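Local coordinates for protein enoyl-CoA hydratase/isomerase (Shewanella pealeana, PDB 4KPK) that probably acts as an enoyl-CoA hydratase or isomerase of the crotonase family, working on acyl-CoA thioesters, at residues A[202-205]-A[206-210]; A[187-191]-A[192-196]; A[72-75]-A[76-80]. One frame throughout, in Å; residues are numbered along the deposited sequence.

Overall arrangement
Three short-range contacts illustrate how helices are started, joined and seated in a crotonase-like subunit. Contacts 2 and 1 follow each other along the chain, the first at a break between two helices and the second at the start of the next helix; their centres lie about 13 Å apart. They touch twice, through a salt bridge from Arg196 NH2 to Glu202 OE1 (2.7 Å) and where Phe204 CZ packs on Met189 CE (4.3 Å). Contact 3 lies across the centre of the chain, about 31 Å from contact 1 and 30 Å from contact 2, centre to centre. Contact 2 also faces neighbouring subunits, whereas contact 3 meets none.

Contact 1. Residues A[202-205]-A[206-210]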
ATOM      1  N   GLU A 202      -7.103 -18.598   6.845  1.00 26.07           N
ATOM      2  CA  GLU A 202      -6.501 -18.831   8.137  1.00 27.46           C
ATOM      3  C   GLU A 202      -6.871 -17.761   9.141  1.00 28.30           C
ATOM      4  O   GLU A 202      -7.200 -16.609   8.801  1.00 22.66           O
ATOM      5  CB  GLU A 202      -4.988 -18.976   8.016  1.00 28.61           C
ATOM      6  CG  GLU A 202      -4.273 -17.710   7.615  1.00 32.41           C
ATOM      7  CD  GLU A 202      -2.898 -18.001   7.037  1.00 35.03           C
ATOM      8  OE1 GLU A 202      -1.941 -18.289   7.843  1.00 36.47           O
ATOM      9  OE2 GLU A 202      -2.780 -17.933   5.796  1.00 31.12           O
ATOM     10  N   ARG A 203      -6.815 -18.173  10.412  1.00 30.35           N
ATOM     11  CA  ARG A 203      -7.015 -17.286  11.530  1.00 32.97           C
ATOM     12  C   ARG A 203      -5.754 -16.471  11.661  1.00 29.66           C
ATOM     13  O   ARG A 203      -4.692 -16.961  11.336  1.00 28.51           O
ATOM     14  CB  ARG A 203      -7.270 -18.093  12.820  1.00 39.61           C
ATOM     15  CG  ARG A 203      -8.461 -17.555  13.612  1.00 52.79           C
ATOM     16  CD  ARG A 203      -8.763 -18.456  14.809  1.00 57.29           C
ATOM     17  NE  ARG A 203      -9.285 -19.729  14.338  1.00 62.51           N
ATOM     18  CZ  ARG A 203     -10.573 -20.053  14.278  1.00 71.98           C
ATOM     19  NH1 ARG A 203     -11.508 -19.207  14.687  1.00 78.92           N
ATOM     20  NH2 ARG A 203     -10.931 -21.242  13.807  1.00 75.43           N
ATOM     21  N   PHE A 204      -5.879 -15.227  12.114  1.00 29.51           N
ATOM     22  CA  PHE A 204      -4.716 -14.426  12.484  1.00 29.70           C
ATOM     23  C   PHE A 204      -4.976 -13.633  13.755  1.00 27.13           C
ATOM     24  O   PHE A 204      -6.135 -13.504  14.163  1.00 24.60           O
ATOM     25  CB  PHE A 204      -4.146 -13.597  11.331  1.00 28.56           C
ATOM     26  CG  PHE A 204      -5.073 -12.551  10.763  1.00 26.42           C
ATOM     27  CD1 PHE A 204      -5.861 -12.837   9.669  1.00 27.22           C
ATOM     28  CD2 PHE A 204      -5.026 -11.257  11.229  1.00 26.92           C
ATOM     29  CE1 PHE A 204      -6.658 -11.852   9.079  1.00 27.80           C
ATOM     30  CE2 PHE A 204      -5.838 -10.268  10.685  1.00 27.55           C
ATOM     31  CZ  PHE A 204      -6.658 -10.567   9.600  1.00 27.59           C
ATOM     32  N   ASP A 205      -3.890 -13.261  14.441  1.00 26.24           N
ATOM     33  CA  ASP A 205      -3.978 -12.721  15.776  1.00 26.45           C
ATOM     34  C   ASP A 205      -3.787 -11.211  15.805  1.00 26.62           C
ATOM     35  O   ASP A 205      -3.680 -10.570  14.779  1.00 25.91           O
ATOM     36  CB  ASP A 205      -3.046 -13.478  16.801  1.00 30.62           C
ATOM     37  CG  ASP A 205      -1.551 -13.244  16.598  1.00 30.45           C
ATOM     38  OD1 ASP A 205      -1.117 -12.291  15.927  1.00 30.95           O
ATOM     39  OD2 ASP A 205      -0.776 -14.050  17.143  1.00 34.64           O
ATOM     40  N   ALA A 206      -3.818 -10.654  17.009  1.00 25.40           N
ATOM     41  CA  ALA A 206      -3.807  -9.252  17.227  1.00 27.37           C
ATOM     42  C   ALA A 206      -2.526  -8.650  16.690  1.00 27.47           C
ATOM     43  O   ALA A 206      -2.532  -7.579  16.094  1.00 21.60           O
ATOM     44  CB  ALA A 206      -3.899  -8.990  18.740  1.00 29.74           C
ATOM     45  N   GLN A 207      -1.407  -9.320  16.946  1.00 26.52           N
ATOM     46  CA  GLN A 207      -0.126  -8.747  16.607  1.00 26.22           C
ATOM     47  C   GLN A 207      -0.004  -8.666  15.085  1.00 23.21           C
ATOM     48  O   GLN A 207       0.504  -7.713  14.552  1.00 23.36           O
ATOM     49  CB  GLN A 207       0.983  -9.629  17.172  1.00 27.65           C
ATOM     50  CG  GLN A 207       2.362  -9.197  16.755  1.00 33.65           C
ATOM     51  CD  GLN A 207       2.666  -7.754  17.118  1.00 40.78           C
ATOM     52  OE1 GLN A 207       2.311  -7.286  18.220  1.00 49.75           O
ATOM     53  NE2 GLN A 207       3.332  -7.030  16.202  1.00 39.70           N
ATOM     54  N   LYS A 208      -0.392  -9.719  14.408  1.00 20.04           N
ATOM     55  CA  LYS A 208      -0.379  -9.727  12.932  1.00 21.91           C
ATOM     56  C   LYS A 208      -1.298  -8.625  12.345  1.00 20.42           C
ATOM     57  O   LYS A 208      -0.941  -7.956  11.389  1.00 20.88           O
ATOM     58  CB  LYS A 208      -0.836 -11.121  12.473  1.00 23.62           C
ATOM     59  CG  LYS A 208      -1.134 -11.308  10.992  1.00 25.36           C
ATOM     60  CD  LYS A 208       0.029 -10.934  10.114  1.00 28.83           C
ATOM     61  CE  LYS A 208       1.224 -11.797  10.358  1.00 30.33           C
ATOM     62  NZ  LYS A 208       2.159 -11.517   9.238  1.00 36.16           N
ATOM     63  N   ALA A 209      -2.468  -8.456  12.958  1.00 20.33           N
ATOM     64  CA  ALA A 209      -3.413  -7.390  12.672  1.00 23.16           C
ATOM     65  C   ALA A 209      -2.779  -6.016  12.732  1.00 23.71           C
ATOM     66  O   ALA A 209      -3.009  -5.128  11.861  1.00 20.23           O
ATOM     67  CB  ALA A 209      -4.584  -7.450  13.669  1.00 21.54           C
ATOM     68  N   LEU A 210      -2.000  -5.829  13.790  1.00 22.61           N
ATOM     69  CA  LEU A 210      -1.310  -4.595  13.996  1.00 23.51           C
ATOM     70  C   LEU A 210      -0.297  -4.381  12.865  1.00 24.89           C
ATOM     71  O   LEU A 210      -0.252  -3.278  12.305  1.00 24.29           O
ATOM     72  CB  LEU A 210      -0.646  -4.569  15.409  1.00 27.54           C
ATOM     73  CG  LEU A 210       0.177  -3.331  15.797  1.00 28.20           C
ATOM     74  CD1 LEU A 210      -0.740  -2.122  15.848  1.00 32.23           C
ATOM     75  CD2 LEU A 210       0.874  -3.472  17.157  1.00 30.85           C
TER
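Asp205 meets Lys208 at the first turn of helix 206-212, a clear instance of how an aspartate at the N-cap position starts a helix. Its OD1 accepts from the backbone N of Lys208 at 3.1 Å, in an almost straight bond (N-H...O angle 173°) that reaches the oxygen nearly along its C-O axis. What brings the carboxylate back over the first turn is the side-chain torsion: CG sits between the backbone N and the carbonyl carbon (chi1 70°), and OD1 also comes within 3.6 Å of Gln207 CB. The positive end of the helix would probably stabilise the negative charge held here. The main-chain carbonyl of the same residue opens the regular helical pattern, with Asp205 O accepting from Ala209 N at 3.0 Å.

Just before the cap, Phe204 supplies the apolar half of the contact. Its CB lies 3.8 Å from Lys208 CG, and the two side chains run at about a right angle, CG of the lysine meeting the phenylalanine at CB and near the base of its ring. Beyond this point the lysine chain bends twice and leads away, toward a weak, long ion pair with Glu211. Farther along the same flank of the ring, Phe204 CE2 approaches Ala209 CB at 4.3 Å.

In the fold, Phe204 belongs to the short, weakly bonded strand 203-204, paired with strand 167-168, and its ring meets those of Phe167 and Tyr197. The helix that follows rests Ala206 and Leu210 on Ile218 of strand 217-218, which within this chain is outermost at its end of the mixed sheet.

Contact 2. Residues A[187-191]-A[192-196]; sequences RAMGQ and RAARR
Met189, a selenomethionine in the crystal, and Ala193 meet across a helix-to-helix junction in which water and backbone bonds satisfy the carbonyls of Met189, Gly190 and Gln191. Met189 O accepts a hydrogen bond from a water at 2.6 Å, and the same water accepts from Ala193 N at 2.9 Å, bridging two groups where the direct helical bond has opened. The regular pattern resumes one residue later: Gly190 O takes the N-H of Ala194, N to O 3.0 Å. Gln191 O then accepts from Arg195 N, also at 3.0 Å.

Such a helix-to-helix break, where helix 182-189 ends and helix 191-200 begins, turns on Gly190, which is both the first residue to leave helical angles and the N-cap of the next helix. At its backbone angles, with phi at 89°, a side chain would be jammed against the preceding carbonyl oxygen. Across the break, the selenomethionine packs against the new helix. Met189 SE lies 3.9 Å from Ala194 CA. Its methyl carbon, Met189 CE, reaches Ala193 CB, likewise at 3.9 Å. With CG placed between the backbone N and the carbonyl carbon (chi1 89°), the chain is directed along the first turn; Leu212 of helix 206-212 touches both Met189 and Ala193.

On the subunit-facing side, a second water spans Gln191 OE1 (2.8 Å) and Arg195 NH1 (3.1 Å). The amide's other end, NE2, donates to Leu248 O of the second subunit. Arg195 forms salt bridges with Asp157 and Asp131 of that same subunit, through NE and NH1 respectively.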
ATOM      1  N   ARG A 187      -7.973  -2.180   1.081  1.00 22.32           N
ATOM      2  CA  ARG A 187      -7.378  -0.890   1.324  1.00 22.19           C
ATOM      3  C   ARG A 187      -6.539  -0.927   2.629  1.00 24.34           C
ATOM      4  O   ARG A 187      -5.461  -0.342   2.703  1.00 26.69           O
ATOM      5  CB  ARG A 187      -8.449   0.178   1.462  1.00 22.69           C
ATOM      6  CG  ARG A 187      -7.929   1.581   1.374  1.00 22.32           C
ATOM      7  CD  ARG A 187      -9.009   2.599   1.630  1.00 23.57           C
ATOM      8  NE  ARG A 187      -9.840   2.171   2.711  1.00 26.25           N
ATOM      9  CZ  ARG A 187     -11.049   2.643   2.994  1.00 27.30           C
ATOM     10  NH1 ARG A 187     -11.597   3.560   2.235  1.00 24.89           N
ATOM     11  NH2 ARG A 187     -11.707   2.185   4.072  1.00 27.46           N
ATOM     12  N   ALA A 188      -7.041  -1.594   3.649  1.00 21.76           N
ATOM     13  CA  ALA A 188      -6.370  -1.570   4.944  1.00 22.72           C
ATOM     14  C   ALA A 188      -5.108  -2.387   4.957  1.00 23.61           C
ATOM     15  O   ALA A 188      -4.070  -1.879   5.255  1.00 23.39           O
ATOM     16  CB  ALA A 188      -7.323  -2.074   5.988  1.00 22.25           C
HETATM   17  N   MSE A 189      -5.216  -3.653   4.594  1.00 27.29           N
HETATM   18  CA  MSE A 189      -4.125  -4.626   4.722  1.00 28.46           C
HETATM   19  C   MSE A 189      -3.272  -4.796   3.487  1.00 27.99           C
HETATM   20  O   MSE A 189      -2.157  -5.324   3.571  1.00 26.59           O
HETATM   21  CB  MSE A 189      -4.735  -5.949   5.140  1.00 28.69           C
HETATM   22  CG  MSE A 189      -5.179  -6.850   3.997  1.00 35.04           C
HETATM   23 SE   MSE A 189      -5.915  -8.605   4.600  1.00 40.78          SE
HETATM   24  CE  MSE A 189      -4.749  -9.174   6.065  1.00 43.88           C
ATOM     25  N   GLY A 190      -3.754  -4.313   2.336  1.00 24.46           N
ATOM     26  CA  GLY A 190      -3.011  -4.393   1.090  1.00 25.41           C
ATOM     27  C   GLY A 190      -3.289  -5.708   0.319  1.00 24.92           C
ATOM     28  O   GLY A 190      -3.685  -6.708   0.906  1.00 26.60           O
ATOM     29  N   GLN A 191      -3.053  -5.683  -0.993  1.00 24.70           N
ATOM     30  CA  GLN A 191      -3.174  -6.840  -1.888  1.00 26.10           C
ATOM     31  C   GLN A 191      -2.288  -8.021  -1.583  1.00 24.00           C
ATOM     32  O   GLN A 191      -2.728  -9.160  -1.665  1.00 24.88           O
ATOM     33  CB  GLN A 191      -2.934  -6.434  -3.348  1.00 26.19           C
ATOM     34  CG  GLN A 191      -4.009  -5.472  -3.927  1.00 26.12           C
ATOM     35  CD  GLN A 191      -5.088  -6.205  -4.727  1.00 27.20           C
ATOM     36  OE1 GLN A 191      -4.906  -7.374  -5.123  1.00 26.10           O
ATOM     37  NE2 GLN A 191      -6.249  -5.529  -4.930  1.00 28.11           N
ATOM     38  N   ARG A 192      -1.024  -7.778  -1.309  1.00 26.46           N
ATOM     39  CA  ARG A 192      -0.113  -8.861  -0.930  1.00 28.73           C
ATOM     40  C   ARG A 192      -0.675  -9.745   0.238  1.00 24.51           C
ATOM     41  O   ARG A 192      -0.747 -10.961   0.134  1.00 23.89           O
ATOM     42  CB  ARG A 192       1.311  -8.312  -0.646  1.00 32.07           C
ATOM     43  CG  ARG A 192       2.420  -9.367  -0.653  1.00 32.19           C
ATOM     44  CD  ARG A 192       2.726  -9.891  -2.042  1.00 33.27           C
ATOM     45  NE  ARG A 192       3.260 -11.286  -2.174  1.00 34.47           N
ATOM     46  CZ  ARG A 192       4.484 -11.611  -2.567  1.00 34.73           C
ATOM     47  NH1 ARG A 192       5.390 -10.685  -2.811  1.00 49.88           N
ATOM     48  NH2 ARG A 192       4.851 -12.843  -2.715  1.00 33.14           N
ATOM     49  N   ALA A 193      -1.156  -9.131   1.293  1.00 23.82           N
ATOM     50  CA  ALA A 193      -1.720  -9.886   2.409  1.00 23.41           C
ATOM     51  C   ALA A 193      -3.147 -10.385   2.140  1.00 21.88           C
ATOM     52  O   ALA A 193      -3.522 -11.454   2.600  1.00 22.48           O
ATOM     53  CB  ALA A 193      -1.690  -9.036   3.683  1.00 23.96           C
ATOM     54  N   ALA A 194      -3.947  -9.650   1.371  1.00 23.95           N
ATOM     55  CA  ALA A 194      -5.312 -10.120   1.055  1.00 21.77           C
ATOM     56  C   ALA A 194      -5.312 -11.375   0.247  1.00 21.56           C
ATOM     57  O   ALA A 194      -6.138 -12.265   0.431  1.00 24.20           O
ATOM     58  CB  ALA A 194      -6.117  -9.016   0.354  1.00 24.18           C
ATOM     59  N   ARG A 195      -4.419 -11.442  -0.706  1.00 24.36           N
ATOM     60  CA  ARG A 195      -4.336 -12.594  -1.549  1.00 25.64           C
ATOM     61  C   ARG A 195      -3.919 -13.820  -0.742  1.00 30.10           C
ATOM     62  O   ARG A 195      -4.259 -14.924  -1.107  1.00 30.35           O
ATOM     63  CB  ARG A 195      -3.374 -12.337  -2.697  1.00 29.28           C
ATOM     64  CG  ARG A 195      -4.123 -11.767  -3.914  1.00 35.65           C
ATOM     65  CD  ARG A 195      -3.270 -11.320  -5.053  1.00 33.00           C
ATOM     66  NE  ARG A 195      -2.772 -12.446  -5.812  1.00 34.35           N
ATOM     67  CZ  ARG A 195      -2.326 -12.352  -7.058  1.00 32.92           C
ATOM     68  NH1 ARG A 195      -2.388 -11.197  -7.720  1.00 36.28           N
ATOM     69  NH2 ARG A 195      -1.851 -13.412  -7.664  1.00 35.18           N
ATOM     70  N   ARG A 196      -3.170 -13.639   0.353  1.00 27.65           N
ATOM     71  CA  ARG A 196      -2.889 -14.805   1.214  1.00 21.48           C
ATOM     72  C   ARG A 196      -4.134 -15.149   2.031  1.00 22.34           C
ATOM     73  O   ARG A 196      -4.774 -16.210   1.856  1.00 22.69           O
ATOM     74  CB  ARG A 196      -1.719 -14.517   2.091  1.00 20.03           C
ATOM     75  CG  ARG A 196      -1.521 -15.573   3.176  1.00 22.73           C
ATOM     76  CD  ARG A 196      -0.546 -15.103   4.254  1.00 24.09           C
ATOM     77  NE  ARG A 196      -0.513 -16.095   5.353  1.00 27.40           N
ATOM     78  CZ  ARG A 196       0.369 -16.069   6.352  1.00 24.86           C
ATOM     79  NH1 ARG A 196       1.300 -15.145   6.387  1.00 26.25           N
ATOM     80  NH2 ARG A 196       0.345 -17.001   7.294  1.00 24.12           N
TER
HETATM   81  O   HOH W   1      -0.498  -6.321   1.903  1.00 24.04           O
HETATM   82  O   HOH W   2      -4.488  -8.892  -7.389  1.00 39.17           O

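Contact 3. Residues A[72-75]-A[76-80]; sequences IQVL and EHFKR
Val74 and Phe78 lie one turn apart on helix 65-80, the connecting helix of a beta-alpha-beta unit between strands 49-54 and 86-91. Their side chains run side by side and point the same way. The branch doing the touching is CG1, anti to the valine's backbone N (chi1 172°), which reaches CD2 of the phenylalanine ring at 3.6 Å. Around this pair the packing is close: one face of the ring takes His77 CD2, 3.7 Å above the plane and offset toward the rim, while Met52 and Ala50 of strand 49-54 bear on Val74 and Phe78 respectively. Leu75 adds to the buried side by packing on Leu126 and Met129 of helix 113-132. A serine in place of Phe78 would probably leave Val74 CG1 without its aromatic neighbour and open a gap toward strand 49-54.

The solvent-facing side is looser: Arg80 and Lys79 are exposed, Glu76 partly so. The charges of Glu76 and Arg80 form a long salt bridge, NH1 of Arg80 standing 3.7 Å from OE2 of Glu76, and the arginine is poorly ordered, which leaves the placement of its guanidinium uncertain. Lys79 likewise sends an extended chain away from the turn. Between the two sides, His77 turns its ring toward helix 30-37, where NE2 is hydrogen-bonded to Thr31 OG1.

Regular main-chain bonds run through both halves. Glu76 N donates to Ile72 O at 2.9 Å, while His77 N donates to Gln73 O at 2.8 Å.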
ATOM      1  N   ILE A  72     -27.257   0.618  10.231  1.00 23.36           N
ATOM      2  CA  ILE A  72     -27.630   1.725   9.305  1.00 22.59           C
ATOM      3  C   ILE A  72     -28.406   2.840   9.999  1.00 23.15           C
ATOM      4  O   ILE A  72     -28.059   4.009   9.889  1.00 24.94           O
ATOM      5  CB  ILE A  72     -28.383   1.185   8.059  1.00 22.77           C
ATOM      6  CG1 ILE A  72     -27.450   0.236   7.272  1.00 22.03           C
ATOM      7  CG2 ILE A  72     -28.928   2.315   7.151  1.00 22.75           C
ATOM      8  CD1 ILE A  72     -28.128  -0.614   6.230  1.00 22.89           C
ATOM      9  N   GLN A  73     -29.445   2.485  10.747  1.00 24.25           N
ATOM     10  CA  GLN A  73     -30.236   3.465  11.448  1.00 24.56           C
ATOM     11  C   GLN A  73     -29.430   4.308  12.456  1.00 25.52           C
ATOM     12  O   GLN A  73     -29.629   5.523  12.538  1.00 22.39           O
ATOM     13  CB  GLN A  73     -31.360   2.774  12.224  1.00 28.04           C
ATOM     14  CG  GLN A  73     -32.508   2.255  11.391  1.00 34.06           C
ATOM     15  CD  GLN A  73     -33.520   1.532  12.247  1.00 37.37           C
ATOM     16  OE1 GLN A  73     -34.040   2.093  13.223  1.00 47.28           O
ATOM     17  NE2 GLN A  73     -33.786   0.266  11.918  1.00 39.28           N
ATOM     18  N   VAL A  74     -28.557   3.658  13.250  1.00 24.29           N
ATOM     19  CA  VAL A  74     -27.764   4.387  14.207  1.00 23.84           C
ATOM     20  C   VAL A  74     -26.762   5.350  13.523  1.00 26.28           C
ATOM     21  O   VAL A  74     -26.529   6.503  13.971  1.00 22.84           O
ATOM     22  CB  VAL A  74     -27.025   3.425  15.127  1.00 27.44           C
ATOM     23  CG1 VAL A  74     -26.040   4.186  16.019  1.00 27.13           C
ATOM     24  CG2 VAL A  74     -28.002   2.630  15.985  1.00 27.78           C
ATOM     25  N   LEU A  75     -26.175   4.884  12.428  1.00 28.26           N
ATOM     26  CA  LEU A  75     -25.316   5.730  11.626  1.00 30.41           C
ATOM     27  C   LEU A  75     -26.080   6.923  11.082  1.00 31.57           C
ATOM     28  O   LEU A  75     -25.587   8.043  11.200  1.00 27.46           O
ATOM     29  CB  LEU A  75     -24.680   4.978  10.445  1.00 30.37           C
ATOM     30  CG  LEU A  75     -23.614   3.925  10.738  1.00 34.67           C
ATOM     31  CD1 LEU A  75     -23.007   3.434   9.428  1.00 34.22           C
ATOM     32  CD2 LEU A  75     -22.548   4.489  11.668  1.00 33.37           C
ATOM     33  N   GLU A  76     -27.259   6.702  10.490  1.00 33.24           N
ATOM     34  CA  GLU A  76     -28.012   7.847   9.935  1.00 35.35           C
ATOM     35  C   GLU A  76     -28.397   8.761  11.096  1.00 33.30           C
ATOM     36  O   GLU A  76     -28.254   9.963  10.999  1.00 28.76           O
ATOM     37  CB  GLU A  76     -29.213   7.424   9.106  1.00 39.02           C
ATOM     38  CG  GLU A  76     -30.312   8.486   9.018  1.00 50.79           C
ATOM     39  CD  GLU A  76     -29.958   9.817   8.297  1.00 61.34           C
ATOM     40  OE1 GLU A  76     -28.823  10.377   8.418  1.00 59.65           O
ATOM     41  OE2 GLU A  76     -30.880  10.353   7.617  1.00 65.44           O
ATOM     42  N   HIS A  77     -28.787   8.193  12.239  1.00 30.05           N
ATOM     43  CA  HIS A  77     -29.071   9.019  13.403  1.00 28.96           C
ATOM     44  C   HIS A  77     -27.919   9.962  13.805  1.00 26.21           C
ATOM     45  O   HIS A  77     -28.118  11.166  13.973  1.00 20.85           O
ATOM     46  CB  HIS A  77     -29.451   8.136  14.554  1.00 32.96           C
ATOM     47  CG  HIS A  77     -29.690   8.870  15.816  1.00 32.95           C
ATOM     48  ND1 HIS A  77     -30.797   9.664  16.005  1.00 34.41           N
ATOM     49  CD2 HIS A  77     -28.976   8.919  16.968  1.00 31.96           C
ATOM     50  CE1 HIS A  77     -30.754  10.185  17.218  1.00 34.91           C
ATOM     51  NE2 HIS A  77     -29.649   9.766  17.811  1.00 33.73           N
ATOM     52  N   PHE A  78     -26.706   9.453  13.897  1.00 24.67           N
ATOM     53  CA  PHE A  78     -25.603  10.272  14.410  1.00 27.08           C
ATOM     54  C   PHE A  78     -24.979  11.199  13.342  1.00 29.18           C
ATOM     55  O   PHE A  78     -24.415  12.251  13.652  1.00 30.32           O
ATOM     56  CB  PHE A  78     -24.545   9.389  15.094  1.00 26.07           C
ATOM     57  CG  PHE A  78     -24.948   8.892  16.485  1.00 28.96           C
ATOM     58  CD1 PHE A  78     -25.356   9.785  17.478  1.00 29.60           C
ATOM     59  CD2 PHE A  78     -24.870   7.529  16.826  1.00 27.40           C
ATOM     60  CE1 PHE A  78     -25.717   9.345  18.740  1.00 26.41           C
ATOM     61  CE2 PHE A  78     -25.199   7.087  18.115  1.00 26.70           C
ATOM     62  CZ  PHE A  78     -25.636   7.990  19.067  1.00 27.74           C
ATOM     63  N   LYS A  79     -25.083  10.825  12.081  1.00 30.94           N
ATOM     64  CA  LYS A  79     -24.645  11.697  11.041  1.00 36.81           C
ATOM     65  C   LYS A  79     -25.431  13.020  11.099  1.00 39.66           C
ATOM     66  O   LYS A  79     -24.838  14.057  10.990  1.00 37.06           O
ATOM     67  CB  LYS A  79     -24.810  11.056   9.678  1.00 41.18           C
ATOM     68  CG  LYS A  79     -24.339  12.009   8.603  1.00 41.22           C
ATOM     69  CD  LYS A  79     -24.408  11.418   7.209  1.00 45.08           C
ATOM     70  CE  LYS A  79     -24.164  12.548   6.210  1.00 48.00           C
ATOM     71  NZ  LYS A  79     -23.788  12.045   4.870  1.00 53.01           N
ATOM     72  N   ARG A  80     -26.755  12.952  11.270  1.00 48.03           N
ATOM     73  CA  ARG A  80     -27.638  14.139  11.391  1.00 59.50           C
ATOM     74  C   ARG A  80     -27.287  15.029  12.597  1.00 61.37           C
ATOM     75  O   ARG A  80     -27.256  16.269  12.501  1.00 56.05           O
ATOM     76  CB  ARG A  80     -29.101  13.703  11.572  1.00 64.21           C
ATOM     77  CG  ARG A  80     -29.724  12.928  10.421  1.00 69.02           C
ATOM     78  CD  ARG A  80     -31.232  12.732  10.626  1.00 77.07           C
ATOM     79  NE  ARG A  80     -31.597  12.063  11.897  1.00 83.32           N
ATOM     80  CZ  ARG A  80     -32.096  10.820  12.040  1.00 82.18           C
ATOM     81  NH1 ARG A  80     -32.311  10.024  10.993  1.00 81.15           N
ATOM     82  NH2 ARG A  80     -32.378  10.357  13.259  1.00 70.86           N
TER